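Local atomic coordinates of phosphohistidine phosphatase SixA (Escherichia coli, PDB entry 1UJC), a protein that removes the phosphoryl group from phosphohistidine in the HPt domain of the ArcB sensor, which takes part in a multistep His-Asp phosphorelay. Residues V50-R55 with E78-G83; F4-G9 with L104-L109. All coordinates share one frame; numbering follows the deposited sequence.

Contact 1. Residues V50-R55 with E78-G83; sequences VSPFLR and ELTPCG. With WO4 (tungstate(VI)ion), chain C.
The backbones of Ser-51 and Leu-79 approach to 4.6 Å between CA atoms, with no hydrogen bond across, where the loop leaving strand 47-50 passes the end of the 3-10 turn at 78-79. Leu-79 points toward the other segment: its CB lies over the Ser-51 backbone and its CD1 reaches Val-50 C at 3.5 Å. Ser-51 in turn presses its CB against the carbonyl O of Leu-79. Ser-51 OG, turned away from its own N and beside the carbonyl carbon (chi1 162°), reaches forward to accept from Phe-53 N at 3.2 Å, an ST turn that shapes the chain just before helix 54-66; it is also hydrogen-bonded to His-108 NE2. This is the loop entering helix 54-66 in the histidine phosphatase fold; its Arg-55 lines the tungstate pocket, and 78-83 packs against that arginine through Pro-81. Phe-53, the N-cap residue of the helix, meets Thr-80 over a ring face and Pro-81 obliquely. Thr-80 CG2 lies 4.1 Å from the ring centroid and 23° off the normal, a CH-pi contact displaced toward the rim; the same methyl touches Pro-52 CD. The side chains of Pro-81 and Phe-53 run toward each other from opposite directions, Pro-81 CD coming to 3.2 Å from Phe-53 CE2. Replacing Phe-53 by an alanine is likely to leave the Thr-80 methyl and Pro-81 CD facing a gap. Thr-80 also begins a type I turn, closed by Gly-83 N to Thr-80 O. With its chain extended from CG to NE, Arg-55 brings the guanidinium edge to the anion: NE (2.6 Å) and NH2 (2.9 Å) both donate to tungstate O2, which lies in the guanidinium plane. NH2 is also salt-bridged to Asp-18, and Pro-81 CG packs obliquely against Arg-55 NH2 at 3.9 Å.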
loop_
_atom_site.group_PDB
_atom_site.type_symbol
_atom_site.label_atom_id
_atom_site.label_comp_id
_atom_site.label_asym_id
_atom_site.label_seq_id
_atom_site.Cartn_x
_atom_site.Cartn_y
_atom_site.Cartn_z
ATOM N N VAL A 50 4.822 -4.747 3.487
ATOM C CA VAL A 50 4.484 -3.695 4.439
ATOM C C VAL A 50 5.690 -3.030 5.098
ATOM O O VAL A 50 6.739 -3.646 5.268
ATOM C CB VAL A 50 3.563 -4.261 5.551
ATOM C CG1 VAL A 50 4.298 -5.345 6.332
ATOM C CG2 VAL A 50 3.095 -3.142 6.477
ATOM N N SER A 51 5.523 -1.761 5.456
ATOM C CA SER A 51 6.560 -0.999 6.132
ATOM C C SER A 51 6.721 -1.554 7.543
ATOM O O SER A 51 5.767 -2.059 8.128
ATOM C CB SER A 51 6.161 0.473 6.214
ATOM O OG SER A 51 6.917 1.141 7.205
ATOM N N PRO A 52 7.937 -1.469 8.104
ATOM C CA PRO A 52 8.247 -1.956 9.455
ATOM C C PRO A 52 7.611 -1.100 10.553
ATOM O O PRO A 52 7.555 -1.510 11.710
ATOM C CB PRO A 52 9.774 -1.881 9.510
ATOM C CG PRO A 52 10.183 -1.986 8.075
ATOM C CD PRO A 52 9.171 -1.102 7.393
ATOM N N PHE A 53 7.144 0.092 10.190
ATOM C CA PHE A 53 6.533 0.993 11.164
ATOM C C PHE A 53 5.154 0.533 11.620
ATOM O O PHE A 53 4.318 0.114 10.812
ATOM C CB PHE A 53 6.452 2.414 10.598
ATOM C CG PHE A 53 7.790 3.103 10.481
ATOM C CD1 PHE A 53 8.967 2.450 10.849
ATOM C CD2 PHE A 53 7.874 4.401 9.994
ATOM C CE1 PHE A 53 10.206 3.082 10.729
ATOM C CE2 PHE A 53 9.106 5.040 9.872
ATOM C CZ PHE A 53 10.272 4.382 10.238
ATOM N N LEU A 54 4.925 0.633 12.926
ATOM C CA LEU A 54 3.677 0.202 13.540
ATOM C C LEU A 54 2.395 0.636 12.839
ATOM O O LEU A 54 1.465 -0.162 12.713
ATOM C CB LEU A 54 3.633 0.635 15.014
ATOM C CG LEU A 54 4.586 -0.114 15.957
ATOM C CD1 LEU A 54 4.302 0.259 17.400
ATOM C CD2 LEU A 54 4.406 -1.605 15.774
ATOM N N ARG A 55 2.330 1.880 12.375
ATOM C CA ARG A 55 1.116 2.335 11.706
ATOM C C ARG A 55 0.840 1.576 10.410
ATOM O O ARG A 55 -0.317 1.379 10.035
ATOM C CB ARG A 55 1.165 3.850 11.457
ATOM C CG ARG A 55 2.401 4.387 10.761
ATOM C CD ARG A 55 2.381 5.907 10.845
ATOM N NE ARG A 55 3.475 6.582 10.144
ATOM C CZ ARG A 55 4.719 6.713 10.604
ATOM N NH1 ARG A 55 5.067 6.208 11.780
ATOM N NH2 ARG A 55 5.613 7.386 9.890
ATOM N N GLU A 78 12.634 -0.891 3.032
ATOM C CA GLU A 78 12.582 0.178 2.039
ATOM C C GLU A 78 11.192 0.772 1.849
ATOM O O GLU A 78 10.994 1.602 0.969
ATOM C CB GLU A 78 13.125 -0.315 0.695
ATOM C CG GLU A 78 14.579 -0.746 0.747
ATOM C CD GLU A 78 15.511 0.374 1.190
ATOM O OE1 GLU A 78 16.697 0.077 1.459
ATOM O OE2 GLU A 78 15.071 1.545 1.268
ATOM N N LEU A 79 10.240 0.347 2.678
ATOM C CA LEU A 79 8.873 0.859 2.607
ATOM C C LEU A 79 8.630 1.947 3.649
ATOM O O LEU A 79 7.529 2.490 3.754
ATOM C CB LEU A 79 7.859 -0.279 2.783
ATOM C CG LEU A 79 7.720 -1.188 1.559
ATOM C CD1 LEU A 79 6.748 -2.325 1.836
ATOM C CD2 LEU A 79 7.246 -0.353 0.381
ATOM N N THR A 80 9.662 2.257 4.426
ATOM C CA THR A 80 9.563 3.304 5.436
ATOM C C THR A 80 9.459 4.623 4.673
ATOM O O THR A 80 9.719 4.669 3.473
ATOM C CB THR A 80 10.815 3.338 6.338
ATOM O OG1 THR A 80 11.987 3.478 5.527
ATOM C CG2 THR A 80 10.914 2.068 7.165
ATOM N N PRO A 81 9.074 5.710 5.355
ATOM C CA PRO A 81 8.946 7.015 4.704
ATOM C C PRO A 81 10.116 7.401 3.794
ATOM O O PRO A 81 9.905 7.957 2.717
ATOM C CB PRO A 81 8.796 7.966 5.887
ATOM C CG PRO A 81 7.995 7.145 6.843
ATOM C CD PRO A 81 8.682 5.796 6.774
ATOM N N CYS A 82 11.338 7.091 4.225
ATOM C CA CYS A 82 12.550 7.428 3.468
ATOM C C CYS A 82 13.059 6.294 2.580
ATOM O O CYS A 82 14.181 6.349 2.068
ATOM C CB CYS A 82 13.665 7.831 4.433
ATOM S SG CYS A 82 13.215 9.146 5.572
ATOM N N GLY A 83 12.230 5.274 2.406
ATOM C CA GLY A 83 12.604 4.129 1.599
ATOM C C GLY A 83 13.078 4.462 0.199
ATOM O O GLY A 83 12.698 5.476 -0.383
HETATM W W WO4 C . 2.558 9.142 7.196
HETATM O O1 WO4 C . 2.057 8.722 5.592
HETATM O O2 WO4 C . 3.542 7.877 7.857
HETATM O O3 WO4 C . 1.205 9.558 8.187
HETATM O O4 WO4 C . 3.559 10.551 7.106
#

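Contact 2. Residues F4-G9 with L104-L109; sequences FIMRHG and LVISHL. With WO4 (tungstate(VI)ion), chain C.
Phe-4 to Arg-7 pair in parallel with Leu-104 to Ser-107, neighbouring central strands of the mixed sheet in this histidine phosphatase fold, the axes of these short strand segments inclined at 22°. Four backbone hydrogen bonds zip the pair: Val-105 N to Phe-4 O, Met-6 N to Val-105 O, Ser-107 N to Met-6 O and, just past strand 2-7, His-8 N to Ser-107 O. Apolar contacts gather on the face that carries Phe-4, Met-6, Leu-104 and Ile-106, where Leu-104 CD1 lies 3.8 Å from Phe-4 CB and also meets Met-6 CB.

Beyond the strand ends the segments share tungstate, bound where the phosphoryl group probably sits. His-8 NE2 binds the tungsten at 2.5 Å, and its ND1 donates in the ring plane to Gly-9 O at 2.7 Å, which fixes the ring's rotation. The anion's oxygens are held by His-108 ND1, giving to O2 at 2.8 Å, and by Leu-109 N, giving to O1 in a nearly straight bond. The two imidazoles meet obliquely, planes at 60°, with His-8 CD2 3.3 Å from His-108 ND1.

Arg-7 runs out fully extended, CG anti to the backbone N (chi1 177°), and Leu-109 lays CD1 over one guanidinium face while Arg-7 NE donates to tungstate O1 at 3.1 Å.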
loop_
_atom_site.group_PDB
_atom_site.type_symbol
_atom_site.label_atom_id
_atom_site.label_comp_id
_atom_site.label_asym_id
_atom_site.label_seq_id
_atom_site.Cartn_x
_atom_site.Cartn_y
_atom_site.Cartn_z
ATOM N N PHE A 4 -1.347 -2.860 -5.651
ATOM C CA PHE A 4 -2.209 -1.946 -4.918
ATOM C C PHE A 4 -1.384 -1.247 -3.853
ATOM O O PHE A 4 -0.985 -1.857 -2.863
ATOM C CB PHE A 4 -3.373 -2.696 -4.271
ATOM C CG PHE A 4 -4.254 -3.406 -5.259
ATOM C CD1 PHE A 4 -4.024 -4.735 -5.585
ATOM C CD2 PHE A 4 -5.304 -2.734 -5.876
ATOM C CE1 PHE A 4 -4.829 -5.390 -6.512
ATOM C CE2 PHE A 4 -6.117 -3.382 -6.807
ATOM C CZ PHE A 4 -5.878 -4.710 -7.124
ATOM N N ILE A 5 -1.134 0.037 -4.071
ATOM C CA ILE A 5 -0.337 0.839 -3.156
ATOM C C ILE A 5 -1.239 1.569 -2.176
ATOM O O ILE A 5 -2.117 2.338 -2.574
ATOM C CB ILE A 5 0.510 1.852 -3.943
ATOM C CG1 ILE A 5 1.359 1.101 -4.977
ATOM C CG2 ILE A 5 1.384 2.657 -2.992
ATOM C CD1 ILE A 5 2.132 1.980 -5.920
ATOM N N MET A 6 -1.015 1.335 -0.889
ATOM C CA MET A 6 -1.838 1.951 0.136
ATOM C C MET A 6 -1.069 2.740 1.189
ATOM O O MET A 6 -0.005 2.328 1.646
ATOM C CB MET A 6 -2.684 0.867 0.813
ATOM C CG MET A 6 -3.569 1.340 1.952
ATOM S SD MET A 6 -4.586 -0.025 2.567
ATOM C CE MET A 6 -5.999 0.879 3.278
ATOM N N ARG A 7 -1.615 3.892 1.557
ATOM C CA ARG A 7 -1.009 4.721 2.590
ATOM C C ARG A 7 -1.631 4.265 3.905
ATOM O O ARG A 7 -2.838 4.049 3.985
ATOM C CB ARG A 7 -1.331 6.202 2.362
ATOM C CG ARG A 7 -0.779 7.111 3.443
ATOM C CD ARG A 7 -1.174 8.555 3.198
ATOM N NE ARG A 7 -0.622 9.439 4.217
ATOM C CZ ARG A 7 -1.009 10.697 4.404
ATOM N NH1 ARG A 7 -1.957 11.224 3.641
ATOM N NH2 ARG A 7 -0.452 11.425 5.363
ATOM N N HIS A 8 -0.803 4.103 4.928
ATOM C CA HIS A 8 -1.282 3.672 6.230
ATOM C C HIS A 8 -2.440 4.578 6.661
ATOM O O HIS A 8 -2.578 5.696 6.166
ATOM C CB HIS A 8 -0.146 3.758 7.246
ATOM C CG HIS A 8 0.257 5.161 7.566
ATOM N ND1 HIS A 8 -0.519 5.995 8.338
ATOM C CD2 HIS A 8 1.327 5.894 7.177
ATOM C CE1 HIS A 8 0.052 7.183 8.412
ATOM N NE2 HIS A 8 1.175 7.147 7.715
ATOM N N GLY A 9 -3.263 4.086 7.583
ATOM C CA GLY A 9 -4.400 4.858 8.054
ATOM C C GLY A 9 -4.036 5.952 9.042
ATOM O O GLY A 9 -2.902 6.026 9.510
ATOM N N LEU A 104 -0.296 -6.205 -2.487
ATOM C CA LEU A 104 -0.813 -5.056 -1.751
ATOM C C LEU A 104 0.375 -4.473 -0.992
ATOM O O LEU A 104 1.019 -5.176 -0.211
ATOM C CB LEU A 104 -1.905 -5.474 -0.763
ATOM C CG LEU A 104 -2.359 -4.401 0.236
ATOM C CD1 LEU A 104 -2.811 -3.144 -0.495
ATOM C CD2 LEU A 104 -3.484 -4.949 1.095
ATOM N N VAL A 105 0.670 -3.200 -1.249
ATOM C CA VAL A 105 1.793 -2.505 -0.613
ATOM C C VAL A 105 1.275 -1.431 0.339
ATOM O O VAL A 105 0.581 -0.507 -0.080
ATOM C CB VAL A 105 2.696 -1.818 -1.671
ATOM C CG1 VAL A 105 3.890 -1.149 -0.990
ATOM C CG2 VAL A 105 3.163 -2.833 -2.700
ATOM N N ILE A 106 1.608 -1.554 1.620
ATOM C CA ILE A 106 1.167 -0.586 2.618
ATOM C C ILE A 106 2.384 0.213 3.058
ATOM O O ILE A 106 3.349 -0.351 3.576
ATOM C CB ILE A 106 0.520 -1.294 3.826
ATOM C CG1 ILE A 106 -0.742 -2.033 3.374
ATOM C CG2 ILE A 106 0.166 -0.281 4.894
ATOM C CD1 ILE A 106 -1.441 -2.803 4.484
ATOM N N SER A 107 2.335 1.528 2.857
ATOM C CA SER A 107 3.472 2.375 3.187
ATOM C C SER A 107 3.120 3.762 3.720
ATOM O O SER A 107 2.110 3.943 4.398
ATOM C CB SER A 107 4.365 2.505 1.950
ATOM O OG SER A 107 5.607 3.108 2.257
ATOM N N HIS A 108 3.971 4.739 3.409
ATOM C CA HIS A 108 3.769 6.101 3.880
ATOM C C HIS A 108 4.106 7.147 2.831
ATOM O O HIS A 108 4.639 6.838 1.761
ATOM C CB HIS A 108 4.669 6.410 5.085
ATOM C CG HIS A 108 4.888 5.259 6.017
ATOM N ND1 HIS A 108 4.560 5.320 7.355
ATOM C CD2 HIS A 108 5.453 4.045 5.823
ATOM C CE1 HIS A 108 4.914 4.191 7.943
ATOM N NE2 HIS A 108 5.458 3.401 7.036
ATOM N N LEU A 109 3.775 8.393 3.161
ATOM C CA LEU A 109 4.120 9.524 2.314
ATOM C C LEU A 109 5.572 9.709 2.743
ATOM O O LEU A 109 5.918 9.425 3.887
ATOM C CB LEU A 109 3.347 10.784 2.708
ATOM C CG LEU A 109 1.827 10.892 2.593
ATOM C CD1 LEU A 109 1.395 12.219 3.208
ATOM C CD2 LEU A 109 1.400 10.806 1.146
HETATM W W WO4 C . 2.558 9.142 7.196
HETATM O O1 WO4 C . 2.057 8.722 5.592
HETATM O O2 WO4 C . 3.542 7.877 7.857
HETATM O O3 WO4 C . 1.205 9.558 8.187
HETATM O O4 WO4 C . 3.559 10.551 7.106
#

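In the fold
From the N terminus, strand 2-7 pairs with strand 102-107, so contact 2, in the middle of the sheet, closes a loop of 94 residues. Contact 1 is nested within it: 50-55, after strand 47-50, meets 78-83, the loop between strand 74-75 and helix 85-98, bringing the start of helix 54-66 against that loop. The two contacts, with centres about 9 Å apart, touch directly, Leu-79 O lying 2.5 Å from Ser-107 OG in a probable hydrogen bond. Both reach the same tungstate, so the ends of two central strands and the start of helix 54-66 combine into one pocket.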